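Local coordinates for iron-sulfur cluster assembly protein CyaY (Psychromonas ingrahamii, PDB 4HS5), which probably takes part in iron-sulfur cluster assembly, perhaps as a regulator of it, and probably binds ferrous and ferric iron, at residues S24-D29 / S97-D102; G34-L39 / K46-R51. All coordinates share one frame; numbering follows the deposited sequence. Where two conformers were deposited one is given.

Contact 1. Residues S24-D29 / S97-D102; sequences SGADVD and SKETVD
The E99 carboxylate grips the backbone N-H of D27, joining the turn after helix 3-24 of this frataxin fold to the tail that follows helix 85-97. The first bond is D27 N to E99 OE1 at 3.0 Å; its N-H meets the syn side of the oxygen, 29° out of the carboxylate plane. A weak second bond runs from D27 N to E99 OE2 at 3.3 Å, so one amide proton is shared between both oxygens. Beyond CG the E99 chain is extended, which carries its carboxylate across to the turn, where E99 OE1 also lies 3.5 Å from A26 CB.

D27 OD1 and E99 OE2, both acceptors, lie 3.4 Å apart, a closeness that probably costs some repulsion, the two carboxylate planes turned by 34°. The D27 N-H probably offsets part of that repulsion. With an alanine here in place of E99, the D27 amide would probably lose this acceptor and the A26 methyl its cover on that side.

Apolar contact comes from V101, whose CG2 lies 3.6 Å from A26 CB. An ST turn shapes this end of the helix: S24 OG, held between the backbone N and carbonyl carbon (chi1 75°), accepts from A26 N at 2.9 Å and is also hydrogen-bonded to I21 O. Against that doubly engaged oxygen sits V101 CG2, 3.5 Å from S24 OG.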
loop_
_atom_site.group_PDB
_atom_site.type_symbol
_atom_site.label_atom_id
_atom_site.label_comp_id
_atom_site.label_asym_id
_atom_site.label_seq_id
_atom_site.Cartn_x
_atom_site.Cartn_y
_atom_site.Cartn_z
ATOM N N SER A 24 14.842 -2.150 0.216
ATOM C CA SER A 24 15.137 -1.449 1.464
ATOM C C SER A 24 15.917 -2.349 2.410
ATOM O O SER A 24 16.626 -1.864 3.300
ATOM C CB SER A 24 13.837 -1.074 2.155
ATOM O OG SER A 24 13.253 -2.224 2.735
ATOM N N GLY A 25 15.768 -3.656 2.228
ATOM C CA GLY A 25 16.333 -4.641 3.140
ATOM C C GLY A 25 15.508 -4.868 4.399
ATOM O O GLY A 25 15.836 -5.715 5.233
ATOM N N ALA A 26 14.419 -4.124 4.533
ATOM C CA ALA A 26 13.652 -4.130 5.782
ATOM C C ALA A 26 13.006 -5.464 6.148
ATOM O O ALA A 26 12.695 -6.293 5.284
ATOM C CB ALA A 26 12.606 -3.027 5.760
ATOM N N ASP A 27 12.800 -5.660 7.448
ATOM C CA ASP A 27 12.167 -6.873 7.937
ATOM C C ASP A 27 10.667 -6.706 7.890
ATOM O O ASP A 27 10.005 -6.489 8.907
ATOM C CB ASP A 27 12.632 -7.180 9.355
ATOM C CG ASP A 27 14.125 -7.404 9.432
ATOM O OD1 ASP A 27 14.780 -6.668 10.191
ATOM O OD2 ASP A 27 14.634 -8.293 8.723
ATOM N N VAL A 28 10.147 -6.774 6.674
ATOM C CA VAL A 28 8.720 -6.725 6.437
ATOM C C VAL A 28 8.347 -7.943 5.606
ATOM O O VAL A 28 8.872 -8.128 4.500
ATOM C CB VAL A 28 8.340 -5.459 5.675
ATOM C CG1 VAL A 28 6.845 -5.413 5.465
ATOM C CG2 VAL A 28 8.792 -4.228 6.442
ATOM N N ASP A 29 7.473 -8.788 6.138
ATOM C CA ASP A 29 6.960 -9.919 5.374
ATOM C C ASP A 29 5.770 -9.457 4.554
ATOM O O ASP A 29 4.991 -8.614 5.003
ATOM C CB ASP A 29 6.565 -11.084 6.285
ATOM C CG ASP A 29 7.769 -11.878 6.777
ATOM O OD1 ASP A 29 8.828 -11.832 6.116
ATOM O OD2 ASP A 29 7.647 -12.554 7.819
ATOM N N SER A 97 6.353 0.395 13.465
ATOM C CA SER A 97 7.456 -0.552 13.597
ATOM C C SER A 97 8.867 0.057 13.595
ATOM O O SER A 97 9.857 -0.656 13.777
ATOM C CB SER A 97 7.351 -1.585 12.490
ATOM O OG SER A 97 7.650 -0.980 11.242
ATOM N N LYS A 98 8.958 1.363 13.369
ATOM C CA LYS A 98 10.242 2.088 13.399
ATOM C C LYS A 98 11.311 1.667 12.379
ATOM O O LYS A 98 12.488 1.979 12.546
ATOM C CB LYS A 98 10.828 2.127 14.819
ATOM C CG LYS A 98 9.891 2.733 15.848
ATOM C CD LYS A 98 9.395 4.107 15.419
ATOM C CE LYS A 98 8.113 4.472 16.159
ATOM N NZ LYS A 98 7.533 5.747 15.664
ATOM N N GLU A 99 10.918 0.998 11.299
ATOM C CA GLU A 99 11.885 0.765 10.234
ATOM C C GLU A 99 11.513 1.641 9.050
ATOM O O GLU A 99 10.392 2.158 8.964
ATOM C CB GLU A 99 11.942 -0.701 9.821
ATOM C CG GLU A 99 13.319 -1.281 9.564
ATOM C CD GLU A 99 13.256 -2.792 9.365
ATOM O OE1 GLU A 99 12.137 -3.324 9.216
ATOM O OE2 GLU A 99 14.317 -3.440 9.349
ATOM N N THR A 100 12.483 1.821 8.168
ATOM C CA THR A 100 12.353 2.750 7.064
ATOM C C THR A 100 12.302 1.993 5.738
ATOM O O THR A 100 13.167 1.168 5.431
ATOM C CB THR A 100 13.475 3.807 7.090
ATOM O OG1 THR A 100 13.383 4.570 8.303
ATOM C CG2 THR A 100 13.368 4.751 5.909
ATOM N N VAL A 101 11.230 2.231 4.993
ATOM C CA VAL A 101 11.118 1.778 3.610
ATOM C C VAL A 101 10.631 2.988 2.843
ATOM O O VAL A 101 9.523 3.474 3.086
ATOM C CB VAL A 101 10.111 0.616 3.422
ATOM C CG1 VAL A 101 10.029 0.227 1.951
ATOM C CG2 VAL A 101 10.498 -0.603 4.246
ATOM N N ASP A 102 11.473 3.498 1.952
ATOM C CA ASP A 102 11.067 4.584 1.066
ATOM C C ASP A 102 10.492 3.954 -0.197
ATOM O O ASP A 102 11.191 3.236 -0.903
ATOM C CB ASP A 102 12.281 5.456 0.732
ATOM C CG ASP A 102 11.909 6.741 0.020
ATOM O OD1 ASP A 102 12.780 7.630 -0.059
ATOM O OD2 ASP A 102 10.760 6.872 -0.455
#

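Contact 2. Residues G34-L39 / K46-R51; sequences GSLLTL and KLIINR
L36 CD2 lies over one face of the N50 side-chain amide, 3.4 Å from N50 CG, at the open end of the hairpin formed by strands 36-41 and 46-52 in the antiparallel frataxin sheet. L36 CD2 also meets I48 CG2 at 4.0 Å. The neighbouring flat group, the R51 guanidinium, makes a cation-pi contact with Y14 and a salt bridge to D11 on helix 3-24; its chain bends at chi2 and chi3, with CD passing S35 O.

Peptide groups join the strands in two hydrogen-bonded pairs, each bonded in both directions. In the pair of L39 and L47, L39 N reaches L47 O at 2.9 Å. In the pair of L37 and I49, L37 N meets I49 O at 2.8 Å. Between these pairs T38 faces I48 as a non-hydrogen-bonded pair, and T38 CG2 touches K46 CD.

L37, L39, L47 and I49 occupy the buried face, which the two helices cover: L37 and I49 meet Y14 of helix 3-24, L47 packs on helix 85-97, and L39 rests against Y30 of strand 28-33. L37 and I49 lie alongside each other, their CB atoms 4.1 Å apart. I49 CG1 is anti to the carbonyl carbon (chi1 -64°); beyond it, I49 CD1 reaches L37 CD2 at 4.1 Å and L39 CD1 at 4.2 Å.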
loop_
_atom_site.group_PDB
_atom_site.type_symbol
_atom_site.label_atom_id
_atom_site.label_comp_id
_atom_site.label_asym_id
_atom_site.label_seq_id
_atom_site.Cartn_x
_atom_site.Cartn_y
_atom_site.Cartn_z
ATOM N N GLY A 34 -5.423 -13.498 -2.945
ATOM C CA GLY A 34 -6.440 -12.867 -3.769
ATOM C C GLY A 34 -6.086 -11.408 -4.015
ATOM O O GLY A 34 -5.017 -11.094 -4.530
ATOM N N SER A 35 -6.976 -10.510 -3.620
ATOM C CA SER A 35 -6.775 -9.081 -3.803
ATOM C C SER A 35 -6.073 -8.443 -2.609
ATOM O O SER A 35 -5.740 -7.257 -2.650
ATOM C CB SER A 35 -8.121 -8.393 -4.010
ATOM O OG SER A 35 -8.744 -8.855 -5.191
ATOM N N LEU A 36 -5.889 -9.224 -1.543
ATOM C CA LEU A 36 -5.288 -8.734 -0.304
ATOM C C LEU A 36 -3.766 -8.816 -0.345
ATOM O O LEU A 36 -3.199 -9.837 -0.737
ATOM C CB LEU A 36 -5.787 -9.551 0.890
ATOM C CG LEU A 36 -7.245 -9.423 1.330
ATOM C CD1 LEU A 36 -7.555 -10.392 2.474
ATOM C CD2 LEU A 36 -7.569 -8.001 1.738
ATOM N N LEU A 37 -3.103 -7.737 0.053
ATOM C CA LEU A 37 -1.669 -7.769 0.279
ATOM C C LEU A 37 -1.441 -7.418 1.736
ATOM O O LEU A 37 -1.735 -6.302 2.161
ATOM C CB LEU A 37 -0.952 -6.782 -0.650
ATOM C CG LEU A 37 0.557 -6.579 -0.456
ATOM C CD1 LEU A 37 1.307 -7.882 -0.724
ATOM C CD2 LEU A 37 1.091 -5.467 -1.339
ATOM N N THR A 38 -0.942 -8.379 2.509
ATOM C CA THR A 38 -0.721 -8.177 3.929
ATOM C C THR A 38 0.754 -7.997 4.218
ATOM O O THR A 38 1.584 -8.785 3.774
ATOM C CB THR A 38 -1.267 -9.357 4.732
ATOM O OG1 THR A 38 -2.682 -9.447 4.518
ATOM C CG2 THR A 38 -0.999 -9.171 6.219
ATOM N N LEU A 39 1.073 -6.936 4.953
ATOM C CA LEU A 39 2.443 -6.703 5.381
ATOM C C LEU A 39 2.516 -7.005 6.867
ATOM O O LEU A 39 1.686 -6.520 7.635
ATOM C CB LEU A 39 2.825 -5.247 5.132
ATOM C CG LEU A 39 2.599 -4.709 3.719
ATOM C CD1 LEU A 39 3.127 -3.301 3.592
ATOM C CD2 LEU A 39 3.260 -5.624 2.705
ATOM N N LYS A 46 0.416 -5.524 11.675
ATOM C CA LYS A 46 0.229 -5.694 10.239
ATOM C C LYS A 46 -0.316 -4.442 9.574
ATOM O O LYS A 46 -0.842 -3.544 10.226
ATOM C CB LYS A 46 -0.752 -6.838 9.966
ATOM C CG LYS A 46 -0.344 -8.197 10.487
ATOM C CD LYS A 46 -1.475 -9.184 10.261
ATOM C CE LYS A 46 -1.136 -10.567 10.792
ATOM N NZ LYS A 46 -2.226 -11.550 10.478
ATOM N N LEU A 47 -0.182 -4.392 8.250
ATOM C CA LEU A 47 -0.914 -3.436 7.424
ATOM C C LEU A 47 -1.623 -4.271 6.377
ATOM O O LEU A 47 -1.056 -5.222 5.855
ATOM C CB LEU A 47 0.036 -2.455 6.736
ATOM C CG LEU A 47 0.809 -1.503 7.653
ATOM C CD1 LEU A 47 1.805 -0.652 6.896
ATOM C CD2 LEU A 47 -0.162 -0.627 8.406
ATOM N N ILE A 48 -2.867 -3.930 6.068
ATOM C CA ILE A 48 -3.626 -4.718 5.116
ATOM C C ILE A 48 -3.980 -3.843 3.935
ATOM O O ILE A 48 -4.609 -2.802 4.094
ATOM C CB ILE A 48 -4.925 -5.257 5.721
ATOM C CG1 ILE A 48 -4.632 -6.046 6.993
ATOM C CG2 ILE A 48 -5.639 -6.151 4.705
ATOM C CD1 ILE A 48 -5.868 -6.305 7.832
ATOM N N ILE A 49 -3.577 -4.270 2.745
ATOM C CA ILE A 49 -3.856 -3.538 1.517
ATOM C C ILE A 49 -4.849 -4.357 0.700
ATOM O O ILE A 49 -4.759 -5.579 0.634
ATOM C CB ILE A 49 -2.562 -3.275 0.734
ATOM C CG1 ILE A 49 -1.660 -2.365 1.552
ATOM C CG2 ILE A 49 -2.853 -2.640 -0.621
ATOM C CD1 ILE A 49 -0.220 -2.437 1.158
ATOM N N ASN A 50 -5.828 -3.684 0.120
ATOM C CA ASN A 50 -6.862 -4.366 -0.633
ATOM C C ASN A 50 -7.144 -3.614 -1.920
ATOM O O ASN A 50 -6.859 -2.424 -2.027
ATOM C CB ASN A 50 -8.122 -4.472 0.220
ATOM C CG ASN A 50 -9.032 -5.587 -0.223
ATOM O OD1 ASN A 50 -8.952 -6.063 -1.358
ATOM N ND2 ASN A 50 -9.926 -6.003 0.669
ATOM N N ARG A 51 -7.659 -4.322 -2.913
ATOM C CA ARG A 51 -8.093 -3.681 -4.149
ATOM C C ARG A 51 -9.590 -3.781 -4.211
ATOM O O ARG A 51 -10.173 -4.816 -3.869
ATOM C CB ARG A 51 -7.479 -4.361 -5.370
ATOM C CG ARG A 51 -6.008 -4.109 -5.543
ATOM C CD ARG A 51 -5.283 -5.389 -5.931
ATOM N NE ARG A 51 -5.423 -5.742 -7.334
ATOM C CZ ARG A 51 -4.396 -5.954 -8.147
ATOM N NH1 ARG A 51 -3.154 -5.835 -7.691
ATOM N NH2 ARG A 51 -4.608 -6.275 -9.418
HETATM O O HOH W 1 -10.929 -6.610 -6.249
#

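In the fold
From the N terminus the chain runs through helix 3-24 into the first half of contact 1, then along strand 28-33, at one edge of the sheet, and into strand 36-41. Contact 2 closes a short loop, pairing that strand with the next, 46-52. Strands 57-61, 66-72 and 75-78 extend the sheet before helix 85-97 brings the tail back beside the end of the first helix, where contact 1 closes the long loop. Contact 2 thus sits within contact 1, with no crossing. Their centres are about 16 Å apart, yet they touch where V28 CG1 packs 4.0 Å from L39 CB, linking edge strand to hairpin.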